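Polysaccharide deacetylase (Bacillus anthracis, PDB 2J13) probably removes acetyl groups from peptidoglycan or a related cell-wall polysaccharide, as a zinc-containing family 4 carbohydrate esterase with a NodB-type deacetylase domain. Local coordinates at residues 177-182 with 207-212; 150-155 with 172-177; 61-66 with 90-95. One frame throughout, in Å; residues are numbered along the deposited sequence. Where two conformers were deposited one is given.

Interaction 1: 177-182 with 207-212. With ZN (zinc ion), chain C.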
loop_
_atom_site.group_PDB
_atom_site.type_symbol
_atom_site.label_atom_id
_atom_site.label_comp_id
_atom_site.label_asym_id
_atom_site.label_seq_id
_atom_site.Cartn_x
_atom_site.Cartn_y
_atom_site.Cartn_z
ATOM N N SER A 177 8.775 3.471 -3.065
ATOM C CA SER A 177 10.113 3.862 -3.526
ATOM C C SER A 177 11.165 2.772 -3.489
ATOM O O SER A 177 12.187 2.856 -4.224
ATOM C CB SER A 177 10.572 5.112 -2.793
ATOM O OG SER A 177 10.842 4.842 -1.440
ATOM N N LEU A 178 10.895 1.715 -2.738
ATOM C CA LEU A 178 11.766 0.586 -2.616
ATOM C C LEU A 178 10.926 -0.652 -2.464
ATOM O O LEU A 178 10.081 -0.689 -1.586
ATOM C CB LEU A 178 12.586 0.792 -1.339
ATOM C CG LEU A 178 14.052 0.419 -1.344
ATOM C CD1 LEU A 178 14.782 1.129 -2.502
ATOM C CD2 LEU A 178 14.587 0.801 0.033
ATOM N N ALA A 179 11.161 -1.668 -3.285
ATOM C CA ALA A 179 10.518 -2.965 -3.094
ATOM C C ALA A 179 11.559 -4.036 -2.957
ATOM O O ALA A 179 12.575 -4.038 -3.678
ATOM C CB ALA A 179 9.581 -3.286 -4.218
ATOM N N PHE A 180 11.322 -4.948 -2.034
ATOM C CA PHE A 180 12.214 -6.075 -1.903
ATOM C C PHE A 180 11.530 -7.404 -1.768
ATOM O O PHE A 180 10.818 -7.665 -0.806
ATOM C CB PHE A 180 13.204 -5.887 -0.772
ATOM C CG PHE A 180 14.228 -6.974 -0.741
ATOM C CD1 PHE A 180 15.108 -7.145 -1.807
ATOM C CD2 PHE A 180 14.259 -7.874 0.305
ATOM C CE1 PHE A 180 16.024 -8.181 -1.803
ATOM C CE2 PHE A 180 15.178 -8.912 0.312
ATOM C CZ PHE A 180 16.055 -9.061 -0.744
ATOM N N LEU A 181 11.806 -8.228 -2.772
ATOM C CA LEU A 181 11.419 -9.611 -2.881
ATOM C C LEU A 181 12.708 -10.360 -3.285
ATOM O O LEU A 181 13.303 -10.055 -4.316
ATOM C CB LEU A 181 10.344 -9.722 -3.972
ATOM C CG LEU A 181 9.813 -11.071 -4.439
ATOM C CD1 LEU A 181 9.823 -12.113 -3.339
ATOM C CD2 LEU A 181 8.424 -10.898 -5.026
ATOM N N ASP A 182 13.170 -11.296 -2.460
ATOM C CA ASP A 182 14.378 -12.075 -2.781
ATOM C C ASP A 182 14.186 -13.008 -3.996
ATOM O O ASP A 182 13.463 -13.999 -3.918
ATOM C CB ASP A 182 14.809 -12.883 -1.555
ATOM C CG ASP A 182 15.950 -13.842 -1.851
ATOM O OD1 ASP A 182 16.806 -13.527 -2.706
ATOM O OD2 ASP A 182 15.980 -14.920 -1.222
ATOM N N ILE A 207 9.057 4.831 1.079
ATOM C CA ILE A 207 7.898 3.951 1.229
ATOM C C ILE A 207 8.333 2.554 0.741
ATOM O O ILE A 207 8.645 2.362 -0.443
ATOM C CB ILE A 207 6.629 4.433 0.458
ATOM C CG1 ILE A 207 6.219 5.819 0.919
ATOM C CG2 ILE A 207 5.503 3.336 0.617
ATOM C CD1 ILE A 207 4.990 6.416 0.210
ATOM N N LEU A 208 8.408 1.601 1.668
ATOM C CA LEU A 208 8.888 0.267 1.381
ATOM C C LEU A 208 7.732 -0.639 1.063
ATOM O O LEU A 208 6.693 -0.593 1.735
ATOM C CB LEU A 208 9.649 -0.322 2.576
ATOM C CG LEU A 208 10.709 0.580 3.183
ATOM C CD1 LEU A 208 11.423 -0.176 4.295
ATOM C CD2 LEU A 208 11.660 1.029 2.086
ATOM N N LEU A 209 7.921 -1.468 0.047
ATOM C CA LEU A 209 6.970 -2.527 -0.241
ATOM C C LEU A 209 7.713 -3.844 0.039
ATOM O O LEU A 209 8.648 -4.214 -0.691
ATOM C CB LEU A 209 6.490 -2.418 -1.688
ATOM C CG LEU A 209 5.730 -3.604 -2.236
ATOM C CD1 LEU A 209 4.643 -4.135 -1.260
ATOM C CD2 LEU A 209 5.096 -3.264 -3.613
ATOM N N LEU A 210 7.399 -4.480 1.158
ATOM C CA LEU A 210 8.052 -5.710 1.569
ATOM C C LEU A 210 7.082 -6.882 1.387
ATOM O O LEU A 210 5.967 -6.693 0.894
ATOM C CB LEU A 210 8.572 -5.619 3.006
ATOM C CG LEU A 210 9.669 -4.544 3.234
ATOM C CD1 LEU A 210 10.308 -4.678 4.666
ATOM C CD2 LEU A 210 10.770 -4.568 2.227
ATOM N N HIS A 211 7.532 -8.090 1.743
ATOM C CA HIS A 211 6.806 -9.325 1.445
ATOM C C HIS A 211 6.758 -10.326 2.589
ATOM O O HIS A 211 7.526 -10.228 3.546
ATOM C CB HIS A 211 7.415 -9.982 0.178
ATOM C CG HIS A 211 7.298 -9.133 -1.047
ATOM N ND1 HIS A 211 8.222 -8.176 -1.393
ATOM C CD2 HIS A 211 6.327 -9.075 -1.983
ATOM C CE1 HIS A 211 7.827 -7.568 -2.501
ATOM N NE2 HIS A 211 6.673 -8.095 -2.867
ATOM N N ALA A 212 5.837 -11.274 2.478
ATOM C CA ALA A 212 5.593 -12.306 3.473
ATOM C C ALA A 212 5.501 -13.644 2.737
ATOM O O ALA A 212 4.489 -14.346 2.831
ATOM C CB ALA A 212 4.304 -12.019 4.237
HETATM ZN ZN ZN C . 5.538 -7.708 -4.503
HETATM O O HOH W 1 10.370 -8.494 2.027
HETATM O O HOH W 2 3.748 -7.354 -3.644
#

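Interaction 2: 150-155 with 172-177. With CAC (cacodylate ion), chain H.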
loop_
_atom_site.group_PDB
_atom_site.type_symbol
_atom_site.label_atom_id
_atom_site.label_comp_id
_atom_site.label_asym_id
_atom_site.label_seq_id
_atom_site.Cartn_x
_atom_site.Cartn_y
_atom_site.Cartn_z
ATOM N N TYR A 150 -6.493 4.883 1.152
ATOM C CA TYR A 150 -5.277 4.549 0.386
ATOM C C TYR A 150 -5.547 3.419 -0.602
ATOM O O TYR A 150 -5.967 2.343 -0.213
ATOM C CB TYR A 150 -4.131 4.187 1.335
ATOM C CG TYR A 150 -3.920 5.243 2.383
ATOM C CD1 TYR A 150 -3.495 6.521 2.039
ATOM C CD2 TYR A 150 -4.178 4.982 3.718
ATOM C CE1 TYR A 150 -3.335 7.507 3.015
ATOM C CE2 TYR A 150 -4.026 5.942 4.668
ATOM C CZ TYR A 150 -3.614 7.206 4.319
ATOM O OH TYR A 150 -3.466 8.176 5.305
ATOM N N VAL A 151 -5.226 3.670 -1.871
ATOM C CA VAL A 151 -5.334 2.676 -2.924
ATOM C C VAL A 151 -3.950 2.443 -3.508
ATOM O O VAL A 151 -3.260 3.395 -3.793
ATOM C CB VAL A 151 -6.323 3.141 -4.022
ATOM C CG1 VAL A 151 -6.161 2.307 -5.275
ATOM C CG2 VAL A 151 -7.746 3.077 -3.457
ATOM N N ARG A 152 -3.570 1.192 -3.703
ATOM C CA ARG A 152 -2.389 0.852 -4.523
ATOM C C ARG A 152 -2.862 0.010 -5.722
ATOM O O ARG A 152 -3.463 -1.058 -5.557
ATOM C CB ARG A 152 -1.369 0.077 -3.712
ATOM C CG ARG A 152 -0.091 -0.242 -4.480
ATOM C CD ARG A 152 0.970 -0.759 -3.604
ATOM N NE ARG A 152 1.609 0.294 -2.842
ATOM C CZ ARG A 152 2.355 0.054 -1.771
ATOM N NH1 ARG A 152 2.426 -1.174 -1.280
ATOM N NH2 ARG A 152 2.927 1.050 -1.157
ATOM N N PRO A 153 -2.620 0.489 -6.947
ATOM C CA PRO A 153 -3.086 -0.251 -8.102
ATOM C C PRO A 153 -2.420 -1.605 -8.301
ATOM O O PRO A 153 -1.195 -1.739 -8.072
ATOM C CB PRO A 153 -2.719 0.682 -9.295
ATOM C CG PRO A 153 -2.384 1.907 -8.767
ATOM C CD PRO A 153 -1.966 1.747 -7.340
ATOM N N PRO A 154 -3.194 -2.621 -8.714
ATOM C CA PRO A 154 -2.609 -3.907 -9.067
ATOM C C PRO A 154 -1.430 -3.768 -10.006
ATOM O O PRO A 154 -1.512 -3.045 -11.010
ATOM C CB PRO A 154 -3.771 -4.625 -9.716
ATOM C CG PRO A 154 -4.909 -4.108 -8.980
ATOM C CD PRO A 154 -4.665 -2.681 -8.854
ATOM N N ARG A 155 -0.342 -4.426 -9.656
ATOM C CA ARG A 155 0.916 -4.403 -10.429
ATOM C C ARG A 155 1.552 -3.030 -10.643
ATOM O O ARG A 155 2.529 -2.895 -11.422
ATOM C CB ARG A 155 0.703 -5.156 -11.749
ATOM C CG ARG A 155 0.224 -6.550 -11.614
ATOM C CD ARG A 155 -0.072 -7.254 -12.982
ATOM N NE ARG A 155 -0.848 -8.447 -12.666
ATOM C CZ ARG A 155 -2.167 -8.491 -12.423
ATOM N NH1 ARG A 155 -2.980 -7.417 -12.575
ATOM N NH2 ARG A 155 -2.698 -9.652 -12.044
ATOM N N TYR A 172 -6.220 8.381 -2.150
ATOM C CA TYR A 172 -4.829 8.563 -2.594
ATOM C C TYR A 172 -4.356 7.350 -3.394
ATOM O O TYR A 172 -4.633 6.183 -3.066
ATOM C CB TYR A 172 -3.875 8.732 -1.429
ATOM C CG TYR A 172 -4.111 9.936 -0.552
ATOM C CD1 TYR A 172 -3.585 11.169 -0.889
ATOM C CD2 TYR A 172 -4.825 9.823 0.626
ATOM C CE1 TYR A 172 -3.768 12.267 -0.046
ATOM C CE2 TYR A 172 -5.021 10.909 1.469
ATOM C CZ TYR A 172 -4.506 12.117 1.123
ATOM O OH TYR A 172 -4.709 13.186 1.970
ATOM N N ASN A 173 -3.533 7.636 -4.389
ATOM C CA ASN A 173 -2.859 6.629 -5.167
ATOM C C ASN A 173 -1.460 6.464 -4.531
ATOM O O ASN A 173 -0.615 7.361 -4.654
ATOM C CB ASN A 173 -2.665 7.151 -6.580
ATOM C CG ASN A 173 -3.983 7.248 -7.379
ATOM O OD1 ASN A 173 -4.520 6.223 -7.807
ATOM N ND2 ASN A 173 -4.482 8.483 -7.598
ATOM N N VAL A 174 -1.217 5.314 -3.929
ATOM C CA VAL A 174 -0.011 5.103 -3.123
ATOM C C VAL A 174 0.887 4.095 -3.809
ATOM O O VAL A 174 0.555 2.909 -3.908
ATOM C CB VAL A 174 -0.343 4.623 -1.715
ATOM C CG1 VAL A 174 0.951 4.518 -0.906
ATOM C CG2 VAL A 174 -1.344 5.546 -1.028
ATOM N N PHE A 175 2.038 4.577 -4.299
ATOM C CA PHE A 175 3.026 3.721 -4.929
ATOM C C PHE A 175 4.115 3.393 -3.921
ATOM O O PHE A 175 3.790 3.255 -2.760
ATOM C CB PHE A 175 3.507 4.381 -6.223
ATOM C CG PHE A 175 2.437 4.432 -7.262
ATOM C CD1 PHE A 175 2.188 3.343 -8.061
ATOM C CD2 PHE A 175 1.659 5.536 -7.392
ATOM C CE1 PHE A 175 1.174 3.379 -9.012
ATOM C CE2 PHE A 175 0.651 5.584 -8.359
ATOM C CZ PHE A 175 0.425 4.502 -9.144
ATOM N N TRP A 176 5.373 3.292 -4.322
ATOM C CA TRP A 176 6.459 2.921 -3.378
ATOM C C TRP A 176 7.766 3.442 -3.915
ATOM O O TRP A 176 7.861 3.774 -5.094
ATOM C CB TRP A 176 6.551 1.404 -3.177
ATOM C CG TRP A 176 6.808 0.616 -4.398
ATOM C CD1 TRP A 176 8.001 0.211 -4.900
ATOM C CD2 TRP A 176 5.811 0.143 -5.322
ATOM N NE1 TRP A 176 7.825 -0.499 -6.062
ATOM C CE2 TRP A 176 6.484 -0.547 -6.350
ATOM C CE3 TRP A 176 4.419 0.245 -5.378
ATOM C CZ2 TRP A 176 5.809 -1.131 -7.420
ATOM C CZ3 TRP A 176 3.767 -0.333 -6.433
ATOM C CH2 TRP A 176 4.449 -1.006 -7.441
ATOM N N SER A 177 8.775 3.471 -3.065
ATOM C CA SER A 177 10.113 3.862 -3.526
ATOM C C SER A 177 11.165 2.772 -3.489
ATOM O O SER A 177 12.187 2.856 -4.224
ATOM C CB SER A 177 10.572 5.112 -2.793
ATOM O OG SER A 177 10.842 4.842 -1.440
HETATM AS AS CAC H . 1.988 -5.745 -6.703
HETATM O O1 CAC H . 2.011 -6.035 -5.027
HETATM O O2 CAC H . 0.365 -5.820 -7.274
HETATM C C1 CAC H . 2.656 -3.940 -6.996
HETATM C C2 CAC H . 3.063 -7.048 -7.709
#

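Interaction 3: 61-66 with 90-95. With ZN (zinc ion), chain E.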
loop_
_atom_site.group_PDB
_atom_site.type_symbol
_atom_site.label_atom_id
_atom_site.label_comp_id
_atom_site.label_asym_id
_atom_site.label_seq_id
_atom_site.Cartn_x
_atom_site.Cartn_y
_atom_site.Cartn_z
ATOM N N PHE A 61 2.762 -3.508 2.723
ATOM C CA PHE A 61 2.682 -4.862 2.157
ATOM C C PHE A 61 1.473 -4.898 1.233
ATOM O O PHE A 61 0.462 -4.239 1.506
ATOM C CB PHE A 61 2.486 -5.928 3.237
ATOM C CG PHE A 61 3.615 -6.017 4.231
ATOM C CD1 PHE A 61 3.640 -5.206 5.329
ATOM C CD2 PHE A 61 4.636 -6.940 4.067
ATOM C CE1 PHE A 61 4.698 -5.307 6.262
ATOM C CE2 PHE A 61 5.659 -7.016 4.987
ATOM C CZ PHE A 61 5.692 -6.160 6.037
ATOM N N ASP A 62 1.563 -5.713 0.172
ATOM C CA ASP A 62 0.398 -6.020 -0.664
ATOM C C ASP A 62 -0.045 -7.465 -0.418
ATOM O O ASP A 62 0.777 -8.395 -0.378
ATOM C CB ASP A 62 0.690 -5.810 -2.149
ATOM C CG ASP A 62 0.964 -4.386 -2.500
ATOM O OD1 ASP A 62 0.774 -3.511 -1.630
ATOM O OD2 ASP A 62 1.469 -4.134 -3.643
ATOM N N ASN A 63 -1.354 -7.645 -0.268
ATOM C CA ASN A 63 -1.942 -8.883 0.146
ATOM C C ASN A 63 -3.037 -9.301 -0.803
ATOM O O ASN A 63 -4.209 -9.100 -0.559
ATOM C CB ASN A 63 -2.487 -8.749 1.551
ATOM C CG ASN A 63 -1.426 -8.383 2.530
ATOM O OD1 ASN A 63 -0.991 -9.220 3.301
ATOM N ND2 ASN A 63 -0.986 -7.136 2.502
ATOM N N GLY A 64 -2.597 -9.830 -1.936
ATOM C CA GLY A 64 -3.482 -10.488 -2.880
ATOM C C GLY A 64 -3.383 -11.997 -2.791
ATOM O O GLY A 64 -4.192 -12.693 -3.391
ATOM N N TYR A 65 -2.350 -12.498 -2.118
ATOM C CA TYR A 65 -2.173 -13.927 -1.922
ATOM C C TYR A 65 -1.672 -14.169 -0.496
ATOM O O TYR A 65 -0.950 -13.322 0.069
ATOM C CB TYR A 65 -1.172 -14.446 -2.948
ATOM C CG TYR A 65 -0.990 -15.935 -2.958
ATOM C CD1 TYR A 65 -1.879 -16.759 -3.637
ATOM C CD2 TYR A 65 0.096 -16.527 -2.308
ATOM C CE1 TYR A 65 -1.702 -18.133 -3.662
ATOM C CE2 TYR A 65 0.277 -17.901 -2.321
ATOM C CZ TYR A 65 -0.622 -18.697 -2.998
ATOM O OH TYR A 65 -0.444 -20.058 -3.018
ATOM N N GLU A 66 -2.068 -15.286 0.105
ATOM C CA GLU A 66 -1.549 -15.656 1.432
ATOM C C GLU A 66 -0.616 -16.846 1.305
ATOM O O GLU A 66 -1.056 -17.949 1.007
ATOM C CB GLU A 66 -2.656 -15.991 2.431
ATOM C CG GLU A 66 -2.179 -16.396 3.858
ATOM C CD GLU A 66 -1.272 -15.373 4.516
ATOM O OE1 GLU A 66 -1.489 -14.141 4.305
ATOM O OE2 GLU A 66 -0.342 -15.804 5.262
ATOM N N GLY A 90 -10.035 -8.386 -2.654
ATOM C CA GLY A 90 -11.267 -9.098 -2.259
ATOM C C GLY A 90 -11.071 -10.577 -1.971
ATOM O O GLY A 90 -11.665 -11.107 -1.014
ATOM N N HIS A 91 -10.229 -11.251 -2.753
ATOM C CA HIS A 91 -9.910 -12.653 -2.526
ATOM C C HIS A 91 -9.260 -12.826 -1.172
ATOM O O HIS A 91 -9.584 -13.726 -0.412
ATOM C CB HIS A 91 -8.963 -13.175 -3.611
ATOM C CG HIS A 91 -8.481 -14.583 -3.392
ATOM N ND1 HIS A 91 -9.253 -15.693 -3.680
ATOM C CD2 HIS A 91 -7.297 -15.061 -2.941
ATOM C CE1 HIS A 91 -8.572 -16.788 -3.402
ATOM N NE2 HIS A 91 -7.381 -16.435 -2.955
ATOM N N TYR A 92 -8.360 -11.912 -0.847
ATOM C CA TYR A 92 -7.704 -11.963 0.443
ATOM C C TYR A 92 -8.721 -11.756 1.574
ATOM O O TYR A 92 -8.751 -12.531 2.530
ATOM C CB TYR A 92 -6.589 -10.921 0.510
ATOM C CG TYR A 92 -5.631 -11.199 1.636
ATOM C CD1 TYR A 92 -5.870 -10.695 2.889
ATOM C CD2 TYR A 92 -4.513 -11.972 1.440
ATOM C CE1 TYR A 92 -5.024 -10.969 3.935
ATOM C CE2 TYR A 92 -3.661 -12.265 2.481
ATOM C CZ TYR A 92 -3.919 -11.737 3.724
ATOM O OH TYR A 92 -3.108 -12.008 4.797
ATOM N N ILE A 93 -9.563 -10.720 1.481
ATOM C CA ILE A 93 -10.576 -10.449 2.514
ATOM C C ILE A 93 -11.489 -11.659 2.747
ATOM O O ILE A 93 -11.749 -12.030 3.898
ATOM C CB ILE A 93 -11.472 -9.231 2.169
ATOM C CG1 ILE A 93 -10.680 -7.918 2.188
ATOM C CG2 ILE A 93 -12.630 -9.099 3.178
ATOM C CD1 ILE A 93 -11.413 -6.739 1.475
ATOM N N LYS A 94 -11.960 -12.268 1.669
ATOM C CA LYS A 94 -12.923 -13.378 1.787
ATOM C C LYS A 94 -12.283 -14.629 2.392
ATOM O O LYS A 94 -12.963 -15.407 3.099
ATOM C CB LYS A 94 -13.509 -13.702 0.419
ATOM C CG LYS A 94 -14.371 -12.582 -0.171
ATOM C CD LYS A 94 -15.777 -12.465 0.431
ATOM C CE LYS A 94 -16.667 -13.598 -0.029
ATOM N NZ LYS A 94 -18.094 -13.416 0.364
ATOM N N THR A 95 -11.004 -14.848 2.098
ATOM C CA THR A 95 -10.315 -16.083 2.478
ATOM C C THR A 95 -9.454 -15.970 3.734
ATOM O O THR A 95 -9.005 -17.000 4.262
ATOM C CB THR A 95 -9.466 -16.639 1.322
ATOM O OG1 THR A 95 -8.402 -15.728 0.956
ATOM C CG2 THR A 95 -10.356 -16.948 0.102
HETATM ZN ZN ZN E . -10.862 -15.765 -4.594
HETATM O O HOH W 3 -12.730 -16.151 -3.298
#

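Interaction 1: 177-182 with 207-212
His211, following Leu210, turns its ring to segment 177-182 and meets Phe180 and Leu181, just past strand 178-179. CB leads toward the other segment, and with CG set beside the backbone N (chi1 -62°) the imidazole turns its ND1 corner to Phe180. That ND1 donates to Phe180 O over 2.7 Å; the oxygen lies close to the ring plane, while the nitrogen sits well above the carbonyl plane. CE1, next round the ring, is 3.6 Å from Leu181 CB, which rests over one ring face as a CH-pi contact. NE2 binds a zinc ion at 2.0 Å, water 2 being a further zinc ligand, and CD2 faces Leu181 CD2 at 4.1 Å. Water 1 links His211 N with Phe180 O again.

Behind the ring, strands 178-179 and 207-210 pair in the curled parallel sheet. Ser177 N and Leu178 N share Ile207 O, Leu209 N gives a bond of 2.8 Å to Leu178 O, and Phe180 N donates to Leu209 O. Ser177 OG accepts from Ile207 N at 3.1 Å. On one side of the sheet Leu178 CB packs on Leu208 CD2 (3.6 Å); Ala179 and Leu209 meet on the other.

The run Leu208 to His211 is consistent with the leucine-histidine motif of family 4 deacetylases. With ND1 held by a carbonyl, NE2 by zinc and one face by leucine, little freedom remains for the imidazole to turn.

Interaction 2: 150-155 with 172-177
Arg152 leaves the end of strand 150-151 and bends round to grip two successive carbonyls of the other segment. Its CG lies anti to the backbone N and the chain stays extended until chi3, where a turn to -77° swings the guanidinium onto residues 174 and 175. NE donates to Val174 O at 3.0 Å, with that oxygen close to the guanidinium plane. NH2 donates to Phe175 O at 2.9 Å, with the acceptor more tilted out of that plane. Both nitrogens stand above the carbonyl planes they address. NH1 turns to Asp62, in a salt bridge, and to Thr60. Trp176 carries its CG between the backbone N and the carbonyl carbon (chi1 59°), which places CE3 over one face of the guanidinium, 3.8 Å from NE; the planes are 77° apart, so the groups do not stack.

Residues 152-155 form an Arg-Pro-Pro-Arg run, consistent with the third conserved motif of family 4 esterases, here following a short parallel strand pair. Val151 N donates to Tyr172 O and Val174 N to Val151 O. Beyond the pair, Pro153 CG presses on Phe175 CZ at 3.8 Å, the two side chains crossing at about a right angle. Further on, Arg155 N donates to O2 of a bound cacodylate (2.8 Å), probably from the crystallisation liquor, whose methyl C1 lies 3.5 Å from Trp176 CH2.

At the other end, Tyr150 and Tyr172 lie side by side and point the same way. Their rings are nearly parallel but slid apart, so that Tyr150 CE1 touches Tyr172 CD2 at 3.6 Å. Val174 CG2 fills in against Tyr150 CD1, while the Tyr150 hydroxyl bonds to Asp239 of helix 238-243.

Interaction 3: 61-66 with 90-95
Strand 56-63 ends in Thr-Phe-Asp-Asn, the counterpart of the Thr-Phe-Asp-Asp motif of NodB-type deacetylases, and its last residue, Asn63, lays its CB over the centre of the Tyr92 ring on helix 90-95. The CB stands 3.7 Å from the ring centroid and 8° off the normal, a well-centred CH-pi contact. Asn63 O touches the base of the same side chain, 3.2 Å from Tyr92 CB. Because Tyr92 holds CG anti to its backbone N (chi1 -163°), the ring extends from the helix and passes alongside the chain where it leaves the strand. Tyr65 O lies at the ring edge, 3.8 Å from Tyr92 CE2.

At the tip, Tyr92 OH donates to Glu66 OE1 over 2.7 Å, meeting the carboxylate on its anti side and somewhat out of plane. Glu66 bends at chi2 to bring that oxygen round. OE1 also bonds to Thr70, and OE2 to the backbone N of Gly68.

His91, one residue earlier on the helix, brings CD2 to 3.9 Å from Gly64 O, while its ND1 binds a surface zinc ion at 1.9 Å that also carries water 3. Its carbonyl accepts from Thr95 OG1 as well as Thr95 N.

Tyr92 is buried, yet its hydroxyl is paired with a carboxylate that hydrogen-bonds on both oxygens; this would tend to stabilise a negative charge on Glu66.

Overall arrangement
Interaction 2 lies deepest, its centre about 5 Å from the centre of the chain, and seven of its nine touching residues are buried; interactions 1 and 3 are partly exposed. The segments of interactions 1 and 2 share Ser177, so residues 172-182 carry the chain from one parallel pairing into the next. Strand 207-210 of interaction 1 neighbours strand 56-63 of interaction 3 in one sheet. Interactions 2 and 3 meet through the salt bridge from Arg152 to Asp62. The chemistry follows the place: a buried guanidinium holding carbonyls at the centre, a backbone ladder closed by a zinc-bound histidine at the sheet edge, and a tyrosine-carboxylate bond beside a surface zinc.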